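Side-chain contacts in 457aa long hypothetical protein (Pyrococcus horikoshii, PDB 2CSU), which is of unknown function but joins a Rossmann-like domain of the CoA-binding family to two flavodoxin-like domains of the succinyl-CoA synthetase superfamily: residues D79-C84 with V114-K119; R358-L363 with I394-E399; A374-P379 with T387-G392. One frame throughout, in Å; residues are numbered along the deposited sequence.

Contact 1 of 3, residues D79-C84 with V114-K119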
loop_
_atom_site.group_PDB
_atom_site.type_symbol
_atom_site.label_atom_id
_atom_site.label_comp_id
_atom_site.label_asym_id
_atom_site.label_seq_id
_atom_site.Cartn_x
_atom_site.Cartn_y
_atom_site.Cartn_z
ATOM N N ASP A 79 -2.222 15.954 -41.416
ATOM C CA ASP A 79 -2.238 15.192 -42.653
ATOM C C ASP A 79 -2.407 13.689 -42.419
ATOM O O ASP A 79 -2.999 12.993 -43.239
ATOM C CB ASP A 79 -0.962 15.448 -43.452
ATOM C CG ASP A 79 -0.979 14.752 -44.795
ATOM O OD1 ASP A 79 -1.952 14.972 -45.559
ATOM O OD2 ASP A 79 -0.029 13.987 -45.082
ATOM N N THR A 80 -1.874 13.180 -41.310
ATOM C CA THR A 80 -2.022 11.764 -41.012
ATOM C C THR A 80 -3.484 11.502 -40.674
ATOM O O THR A 80 -4.058 10.492 -41.079
ATOM C CB THR A 80 -1.123 11.333 -39.824
ATOM O OG1 THR A 80 -1.370 12.181 -38.693
ATOM C CG2 THR A 80 0.344 11.427 -40.211
ATOM N N LEU A 81 -4.096 12.426 -39.944
ATOM C CA LEU A 81 -5.500 12.277 -39.588
ATOM C C LEU A 81 -6.361 12.244 -40.843
ATOM O O LEU A 81 -7.259 11.418 -40.956
ATOM C CB LEU A 81 -5.950 13.430 -38.695
ATOM C CG LEU A 81 -7.412 13.377 -38.251
ATOM C CD1 LEU A 81 -7.605 12.222 -37.279
ATOM C CD2 LEU A 81 -7.790 14.685 -37.569
ATOM N N ILE A 82 -6.087 13.146 -41.785
ATOM C CA ILE A 82 -6.839 13.201 -43.039
ATOM C C ILE A 82 -6.650 11.894 -43.813
ATOM O O ILE A 82 -7.605 11.354 -44.379
ATOM C CB ILE A 82 -6.392 14.415 -43.908
ATOM C CG1 ILE A 82 -6.762 15.718 -43.179
ATOM C CG2 ILE A 82 -7.067 14.373 -45.304
ATOM C CD1 ILE A 82 -6.400 16.996 -43.921
ATOM N N GLN A 83 -5.423 11.379 -43.843
ATOM C CA GLN A 83 -5.192 10.118 -44.532
ATOM C C GLN A 83 -6.089 9.042 -43.895
ATOM O O GLN A 83 -6.782 8.308 -44.597
ATOM C CB GLN A 83 -3.715 9.724 -44.441
ATOM C CG GLN A 83 -2.813 10.423 -45.488
ATOM C CD GLN A 83 -1.339 10.083 -45.319
ATOM O OE1 GLN A 83 -0.969 8.911 -45.218
ATOM N NE2 GLN A 83 -0.493 11.103 -45.291
ATOM N N CYS A 84 -6.098 8.959 -42.565
ATOM C CA CYS A 84 -6.942 7.974 -41.906
ATOM C C CYS A 84 -8.377 8.181 -42.387
ATOM O O CYS A 84 -9.110 7.221 -42.644
ATOM C CB CYS A 84 -6.871 8.126 -40.389
ATOM S SG CYS A 84 -5.295 7.640 -39.657
ATOM N N VAL A 114 -10.542 17.825 -34.512
ATOM C CA VAL A 114 -11.859 17.274 -34.213
ATOM C C VAL A 114 -12.807 17.531 -35.380
ATOM O O VAL A 114 -13.577 16.652 -35.780
ATOM C CB VAL A 114 -12.408 17.887 -32.913
ATOM C CG1 VAL A 114 -13.830 17.410 -32.652
ATOM C CG2 VAL A 114 -11.496 17.495 -31.755
ATOM N N GLU A 115 -12.727 18.735 -35.936
ATOM C CA GLU A 115 -13.551 19.106 -37.076
ATOM C C GLU A 115 -13.278 18.141 -38.241
ATOM O O GLU A 115 -14.200 17.694 -38.927
ATOM C CB GLU A 115 -13.240 20.549 -37.503
ATOM C CG GLU A 115 -14.036 21.013 -38.726
ATOM C CD GLU A 115 -14.032 22.523 -38.896
ATOM O OE1 GLU A 115 -13.152 23.057 -39.610
ATOM O OE2 GLU A 115 -14.915 23.177 -38.299
ATOM N N ILE A 116 -12.008 17.823 -38.464
ATOM C CA ILE A 116 -11.666 16.907 -39.542
ATOM C C ILE A 116 -12.253 15.534 -39.251
ATOM O O ILE A 116 -12.794 14.883 -40.140
ATOM C CB ILE A 116 -10.140 16.773 -39.718
ATOM C CG1 ILE A 116 -9.564 18.069 -40.292
ATOM C CG2 ILE A 116 -9.821 15.601 -40.637
ATOM C CD1 ILE A 116 -8.050 18.022 -40.544
ATOM N N ALA A 117 -12.161 15.098 -38.000
ATOM C CA ALA A 117 -12.689 13.791 -37.640
ATOM C C ALA A 117 -14.178 13.706 -37.911
ATOM O O ALA A 117 -14.637 12.755 -38.527
ATOM C CB ALA A 117 -12.405 13.482 -36.174
ATOM N N HIS A 118 -14.932 14.698 -37.453
ATOM C CA HIS A 118 -16.377 14.695 -37.654
ATOM C C HIS A 118 -16.751 14.630 -39.133
ATOM O O HIS A 118 -17.755 14.019 -39.499
ATOM C CB HIS A 118 -17.009 15.929 -36.989
ATOM C CG HIS A 118 -16.907 15.923 -35.492
ATOM N ND1 HIS A 118 -16.259 14.930 -34.792
ATOM C CD2 HIS A 118 -17.372 16.795 -34.563
ATOM C CE1 HIS A 118 -16.329 15.185 -33.496
ATOM N NE2 HIS A 118 -16.999 16.311 -33.331
ATOM N N LYS A 119 -15.940 15.251 -39.981
ATOM C CA LYS A 119 -16.191 15.238 -41.412
ATOM C C LYS A 119 -16.101 13.823 -41.981
ATOM O O LYS A 119 -16.912 13.431 -42.821
ATOM C CB LYS A 119 -15.180 16.116 -42.151
ATOM C CG LYS A 119 -15.190 15.865 -43.652
ATOM C CD LYS A 119 -14.170 16.697 -44.411
ATOM C CE LYS A 119 -14.286 16.421 -45.909
ATOM N NZ LYS A 119 -13.451 17.332 -46.742
#
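Ile116 reaches from helix 104-120 toward helix 74-87 and sets its two branches against two successive residues there, Leu81 and Ile82. Its CG2 methyl belongs chiefly to Leu81, whose CD2 lies 3.8 Å from Ile116 CG2 and 3.8 Å from Ile116 CB, so that one leucine methyl rests on the beta-branched root of the isoleucine. Leu81 CG, anti to its own backbone N (chi1 -180°), is carried out toward the other helix, and CD2 runs on to approach the backbone as well, 4.4 Å from Ala117 N. The longer branch of Ile116 goes to Ile82: CD1 of Ile116 stands 3.7 Å from Ile82 CG1 and 3.9 Å from Ile82 CD1. These two isoleucine side chains cross at about a right angle, and Ile82 CG1 is also 4.0 Å from Ile116 CG2, which therefore touches both partners. No hydrogen bond links the segments; the contact is aliphatic throughout. Leu81, Ile116 and Ala117 are buried, whereas Ile82 borders the surface. Beneath the helices, Leu81 and Ala117 both rest on Ile124 of strand 123-125, and Leu81 also touches Met122, while Thr80 and Cys84 turn to strands 10-14 and 67-70. The axes run nearly parallel, 9° apart, and are separated by 9.8 Å at closest approach, a spacing spanned by the branched side chains. Neighbouring parallel helices laid over a parallel sheet of strand order 2-1-3-4-5 are characteristic of a Rossmann-like alpha/beta domain.

Contact 2 of 3, residues R358-L363 with I394-E399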
loop_
_atom_site.group_PDB
_atom_site.type_symbol
_atom_site.label_atom_id
_atom_site.label_comp_id
_atom_site.label_asym_id
_atom_site.label_seq_id
_atom_site.Cartn_x
_atom_site.Cartn_y
_atom_site.Cartn_z
ATOM N N ARG A 358 -15.540 -23.783 8.419
ATOM C CA ARG A 358 -16.729 -23.878 9.252
ATOM C C ARG A 358 -17.309 -22.529 9.660
ATOM O O ARG A 358 -18.510 -22.299 9.525
ATOM C CB ARG A 358 -16.432 -24.706 10.507
ATOM C CG ARG A 358 -16.296 -26.198 10.242
ATOM C CD ARG A 358 -15.993 -26.955 11.529
ATOM N NE ARG A 358 -17.204 -27.361 12.245
ATOM C CZ ARG A 358 -17.189 -28.108 13.348
ATOM N NH1 ARG A 358 -16.029 -28.513 13.851
ATOM N NH2 ARG A 358 -18.325 -28.465 13.939
ATOM N N THR A 359 -16.459 -21.643 10.164
ATOM C CA THR A 359 -16.919 -20.327 10.599
ATOM C C THR A 359 -17.542 -19.502 9.460
ATOM O O THR A 359 -18.572 -18.851 9.648
ATOM C CB THR A 359 -15.763 -19.520 11.227
ATOM O OG1 THR A 359 -15.244 -20.233 12.359
ATOM C CG2 THR A 359 -16.257 -18.162 11.682
ATOM N N ALA A 360 -16.922 -19.536 8.285
ATOM C CA ALA A 360 -17.423 -18.784 7.135
ATOM C C ALA A 360 -18.799 -19.300 6.722
ATOM O O ALA A 360 -19.713 -18.513 6.445
ATOM C CB ALA A 360 -16.439 -18.890 5.970
ATOM N N LYS A 361 -18.933 -20.625 6.689
ATOM C CA LYS A 361 -20.185 -21.289 6.337
ATOM C C LYS A 361 -21.263 -20.848 7.323
ATOM O O LYS A 361 -22.343 -20.391 6.932
ATOM C CB LYS A 361 -19.990 -22.812 6.401
ATOM C CG LYS A 361 -21.226 -23.647 6.071
ATOM C CD LYS A 361 -20.851 -25.120 5.821
ATOM C CE LYS A 361 -21.979 -26.073 6.220
ATOM N NZ LYS A 361 -21.630 -27.515 6.006
ATOM N N LEU A 362 -20.951 -20.974 8.607
ATOM C CA LEU A 362 -21.865 -20.588 9.667
ATOM C C LEU A 362 -22.267 -19.121 9.589
ATOM O O LEU A 362 -23.440 -18.789 9.766
ATOM C CB LEU A 362 -21.234 -20.867 11.037
ATOM C CG LEU A 362 -21.302 -22.302 11.557
ATOM C CD1 LEU A 362 -20.312 -22.506 12.691
ATOM C CD2 LEU A 362 -22.728 -22.581 12.014
ATOM N N LEU A 363 -21.299 -18.236 9.349
ATOM C CA LEU A 363 -21.607 -16.810 9.255
ATOM C C LEU A 363 -22.435 -16.493 8.011
ATOM O O LEU A 363 -23.379 -15.707 8.081
ATOM C CB LEU A 363 -20.325 -15.971 9.256
ATOM C CG LEU A 363 -19.589 -15.877 10.590
ATOM C CD1 LEU A 363 -18.247 -15.181 10.393
ATOM C CD2 LEU A 363 -20.455 -15.131 11.587
ATOM N N ILE A 394 -12.809 -20.183 0.521
ATOM C CA ILE A 394 -13.265 -20.544 -0.805
ATOM C C ILE A 394 -14.226 -21.725 -0.766
ATOM O O ILE A 394 -15.324 -21.669 -1.320
ATOM C CB ILE A 394 -12.042 -20.870 -1.688
ATOM C CG1 ILE A 394 -11.234 -19.585 -1.910
ATOM C CG2 ILE A 394 -12.482 -21.527 -2.985
ATOM C CD1 ILE A 394 -10.002 -19.747 -2.763
ATOM N N ARG A 395 -13.814 -22.788 -0.093
ATOM C CA ARG A 395 -14.641 -23.980 0.012
ATOM C C ARG A 395 -16.016 -23.656 0.613
ATOM O O ARG A 395 -17.040 -24.182 0.168
ATOM C CB ARG A 395 -13.906 -25.019 0.863
ATOM C CG ARG A 395 -14.584 -26.365 0.962
ATOM C CD ARG A 395 -13.899 -27.202 2.013
ATOM N NE ARG A 395 -14.761 -28.276 2.487
ATOM C CZ ARG A 395 -14.565 -28.928 3.626
ATOM N NH1 ARG A 395 -13.532 -28.609 4.402
ATOM N NH2 ARG A 395 -15.404 -29.885 3.995
ATOM N N ALA A 396 -16.046 -22.780 1.619
ATOM C CA ALA A 396 -17.309 -22.405 2.257
ATOM C C ALA A 396 -18.222 -21.616 1.318
ATOM O O ALA A 396 -19.397 -21.950 1.170
ATOM C CB ALA A 396 -17.043 -21.602 3.533
ATOM N N VAL A 397 -17.693 -20.566 0.691
ATOM C CA VAL A 397 -18.497 -19.754 -0.229
ATOM C C VAL A 397 -19.096 -20.645 -1.315
ATOM O O VAL A 397 -20.280 -20.537 -1.659
ATOM C CB VAL A 397 -17.639 -18.652 -0.918
ATOM C CG1 VAL A 397 -18.478 -17.918 -1.971
ATOM C CG2 VAL A 397 -17.106 -17.661 0.126
ATOM N N LYS A 398 -18.265 -21.534 -1.847
ATOM C CA LYS A 398 -18.706 -22.441 -2.902
ATOM C C LYS A 398 -19.811 -23.400 -2.433
ATOM O O LYS A 398 -20.510 -24.022 -3.222
ATOM C CB LYS A 398 -17.494 -23.246 -3.376
ATOM C CG LYS A 398 -17.765 -23.978 -4.689
ATOM C CD LYS A 398 -16.835 -25.179 -4.891
ATOM C CE LYS A 398 -16.746 -25.619 -6.358
ATOM N NZ LYS A 398 -15.359 -25.928 -6.690
ATOM N N GLU A 399 -19.928 -23.549 -1.098
ATOM C CA GLU A 399 -20.882 -24.533 -0.602
ATOM C C GLU A 399 -22.261 -23.911 -0.359
ATOM O O GLU A 399 -23.256 -24.290 -0.965
ATOM C CB GLU A 399 -20.328 -25.125 0.696
ATOM C CG GLU A 399 -20.347 -26.655 0.690
ATOM C CD GLU A 399 -20.389 -27.164 2.113
ATOM O OE1 GLU A 399 -21.267 -26.753 2.854
ATOM O OE2 GLU A 399 -19.543 -27.981 2.466
#
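Lys361 of helix 353-365 has its root beside Ala396 of helix 388-400 and extends to Glu399, one turn further along the same partner helix. At this root the backbones come close: Lys361 CA and Ala396 CA are 5.1 Å apart, and the Ala396 methyl, CB, sits 3.8 Å from Lys361 N. The lysine CB passes 4.3 Å from Ala396 CB. From there CG leaves anti to the backbone N (chi1 179°), and the chain continues extended alongside the gap between the helices. Its outer methylenes pass the glutamate, CD lying 3.4 Å from Glu399 OE1 and CE keeping a similar distance from the same oxygen. NZ ends 3.3 Å from Glu399 OE1, a salt bridge whose hydrogen bond is weak. Thus the last part of the lysine, and not the ammonium alone, lies against one carboxylate oxygen. The hydroxyl of Tyr357 joins the pair directly, hydrogen-bonded to both Lys361 NZ and Glu399 OE2 and tying the two charged ends together near the protein surface; its ring also forms a cation-pi contact with Arg395.

Beneath this polar group the helices meet on small side chains. Ala360 CB and Ala396 CB, both buried, touch at 3.7 Å, and having only methyls at this point permits the close axis separation of 8.2 Å. The helices run in the same general direction, with a signed crossing angle of -31°. On the inner side Ala360 packs on Met299 of strand 295-300 and Leu372 of strand 371-377. Helix 353-365 precedes strand 371-377 in the chain and helix 388-400 follows it, the two lying side by side as successive connections of the parallel part of the sheet.

Contact 3 of 3, residues A374-P379 with T387-G392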
loop_
_atom_site.group_PDB
_atom_site.type_symbol
_atom_site.label_atom_id
_atom_site.label_comp_id
_atom_site.label_asym_id
_atom_site.label_seq_id
_atom_site.Cartn_x
_atom_site.Cartn_y
_atom_site.Cartn_z
ATOM N N ALA A 374 -13.445 -11.762 5.667
ATOM C CA ALA A 374 -12.484 -12.716 6.228
ATOM C C ALA A 374 -11.083 -12.107 6.414
ATOM O O ALA A 374 -10.420 -11.694 5.473
ATOM C CB ALA A 374 -12.408 -13.921 5.286
ATOM N N ILE A 375 -10.652 -12.037 7.693
ATOM C CA ILE A 375 -9.329 -11.484 8.003
ATOM C C ILE A 375 -8.359 -12.573 8.492
ATOM O O ILE A 375 -8.648 -13.346 9.403
ATOM C CB ILE A 375 -9.505 -10.424 9.097
ATOM C CG1 ILE A 375 -10.412 -9.293 8.600
ATOM C CG2 ILE A 375 -8.138 -9.812 9.466
ATOM C CD1 ILE A 375 -10.715 -8.268 9.695
ATOM N N CYS A 376 -7.180 -12.651 7.839
ATOM C CA CYS A 376 -6.266 -13.685 8.245
ATOM C C CYS A 376 -4.835 -13.188 8.189
ATOM O O CYS A 376 -4.298 -12.839 7.147
ATOM C CB CYS A 376 -6.415 -14.851 7.273
ATOM S SG CYS A 376 -5.170 -16.133 7.552
ATOM N N VAL A 377 -4.241 -13.096 9.379
ATOM C CA VAL A 377 -2.802 -13.080 9.402
ATOM C C VAL A 377 -2.302 -14.503 9.132
ATOM O O VAL A 377 -2.665 -15.464 9.801
ATOM C CB VAL A 377 -2.356 -12.605 10.779
ATOM C CG1 VAL A 377 -0.834 -12.528 10.816
ATOM C CG2 VAL A 377 -2.934 -11.231 11.061
ATOM N N VAL A 378 -1.522 -14.637 8.046
ATOM C CA VAL A 378 -1.076 -15.968 7.659
ATOM C C VAL A 378 0.012 -16.497 8.596
ATOM O O VAL A 378 1.099 -15.947 8.724
ATOM C CB VAL A 378 -0.565 -15.911 6.219
ATOM C CG1 VAL A 378 0.041 -17.263 5.831
ATOM C CG2 VAL A 378 -1.717 -15.603 5.284
ATOM N N PRO A 379 -0.315 -17.606 9.289
ATOM C CA PRO A 379 0.594 -18.211 10.245
ATOM C C PRO A 379 1.670 -19.028 9.539
ATOM O O PRO A 379 1.440 -19.661 8.517
ATOM C CB PRO A 379 -0.242 -19.115 11.146
ATOM C CG PRO A 379 -1.372 -19.611 10.238
ATOM C CD PRO A 379 -1.546 -18.385 9.218
ATOM N N THR A 387 -1.892 -21.388 2.459
ATOM C CA THR A 387 -3.152 -21.187 1.751
ATOM C C THR A 387 -4.363 -21.908 2.318
ATOM O O THR A 387 -5.465 -21.746 1.805
ATOM C CB THR A 387 -3.031 -21.657 0.290
ATOM O OG1 THR A 387 -2.887 -23.081 0.269
ATOM C CG2 THR A 387 -1.822 -21.033 -0.383
ATOM N N GLU A 388 -4.194 -22.697 3.369
ATOM C CA GLU A 388 -5.341 -23.441 3.872
ATOM C C GLU A 388 -6.499 -22.582 4.339
ATOM O O GLU A 388 -7.660 -22.902 4.079
ATOM C CB GLU A 388 -4.912 -24.423 4.974
ATOM C CG GLU A 388 -4.211 -23.835 6.187
ATOM C CD GLU A 388 -3.790 -24.922 7.175
ATOM O OE1 GLU A 388 -2.791 -25.631 6.899
ATOM O OE2 GLU A 388 -4.470 -25.077 8.213
ATOM N N HIS A 389 -6.196 -21.480 5.012
ATOM C CA HIS A 389 -7.250 -20.605 5.501
ATOM C C HIS A 389 -8.036 -20.055 4.319
ATOM O O HIS A 389 -9.262 -20.044 4.335
ATOM C CB HIS A 389 -6.619 -19.510 6.356
ATOM C CG HIS A 389 -5.544 -20.033 7.257
ATOM N ND1 HIS A 389 -4.252 -20.238 6.826
ATOM C CD2 HIS A 389 -5.593 -20.492 8.530
ATOM C CE1 HIS A 389 -3.552 -20.803 7.794
ATOM N NE2 HIS A 389 -4.344 -20.970 8.838
ATOM N N ALA A 390 -7.336 -19.616 3.282
ATOM C CA ALA A 390 -8.019 -19.127 2.089
ATOM C C ALA A 390 -8.857 -20.272 1.505
ATOM O O ALA A 390 -10.042 -20.110 1.231
ATOM C CB ALA A 390 -7.017 -18.654 1.078
ATOM N N GLU A 391 -8.241 -21.435 1.319
ATOM C CA GLU A 391 -8.967 -22.582 0.780
ATOM C C GLU A 391 -10.234 -22.754 1.591
ATOM O O GLU A 391 -11.318 -22.912 1.037
ATOM C CB GLU A 391 -8.109 -23.847 0.864
ATOM C CG GLU A 391 -6.914 -23.824 -0.080
ATOM C CD GLU A 391 -5.844 -24.819 0.309
ATOM O OE1 GLU A 391 -4.723 -24.718 -0.236
ATOM O OE2 GLU A 391 -6.121 -25.695 1.160
ATOM N N GLY A 392 -10.092 -22.706 2.912
ATOM C CA GLY A 392 -11.254 -22.836 3.776
ATOM C C GLY A 392 -12.327 -21.795 3.491
ATOM O O GLY A 392 -13.515 -22.083 3.614
#
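His389, on the first turn of helix 388-400, sets one side of its imidazole against Cys376, near the end of strand 371-377, and Pro379, in the loop beyond it. The sulfur sits near the root of the imidazole: Cys376 SG is 3.9 Å from His389 CB and 4.4 Å from the ring centroid, an oblique sulfur-aromatic contact 33° off the ring normal. Pro379 meets the far end, its CD 3.4 Å from His389 CE1 and its CG 3.6 Å from His389 NE2, again obliquely. Cys376 SG is anti to its backbone N (chi1 173°), which directs it from the strand to the helix.

Around this first shell, Glu388 CG lies over the opposite face of the imidazole, offset toward the rim, and Tyr356 meets the ring with planes about 80° apart. Met384 touches both Pro379 and His389. Cys376 is fixed by backbone hydrogen bonds to Met409 and Met411, and Phe410 packs on its side chain. The contact joins the first strand and the helix of the beta-alpha-beta unit 371-377, 388-400, 406-411. Between these two segments the imidazole makes no hydrogen bond, so its contact with the sulfur and the proline methylenes probably rests largely on dispersion.

From the N terminus, contact 1 closes first, bringing together helices 74-87 and 104-120, which strand 91-94 separates along the chain, within the Rossmann-like domain. The chain then passes through the middle domain before contact 2 opens on helix 353-365. Contact 3 is nested inside the loop that contact 2 closes: the chain traverses strand 371-377, turns back into helix 388-400 at contact 3, and continues along that helix to contact 2. The shared helix is thereby tied to its preceding strand and to the preceding helix. Centres of contacts 2 and 3 are 12 Å apart; contact 1 lies across the chain's centre, with its centre 57 Å from that of contact 2.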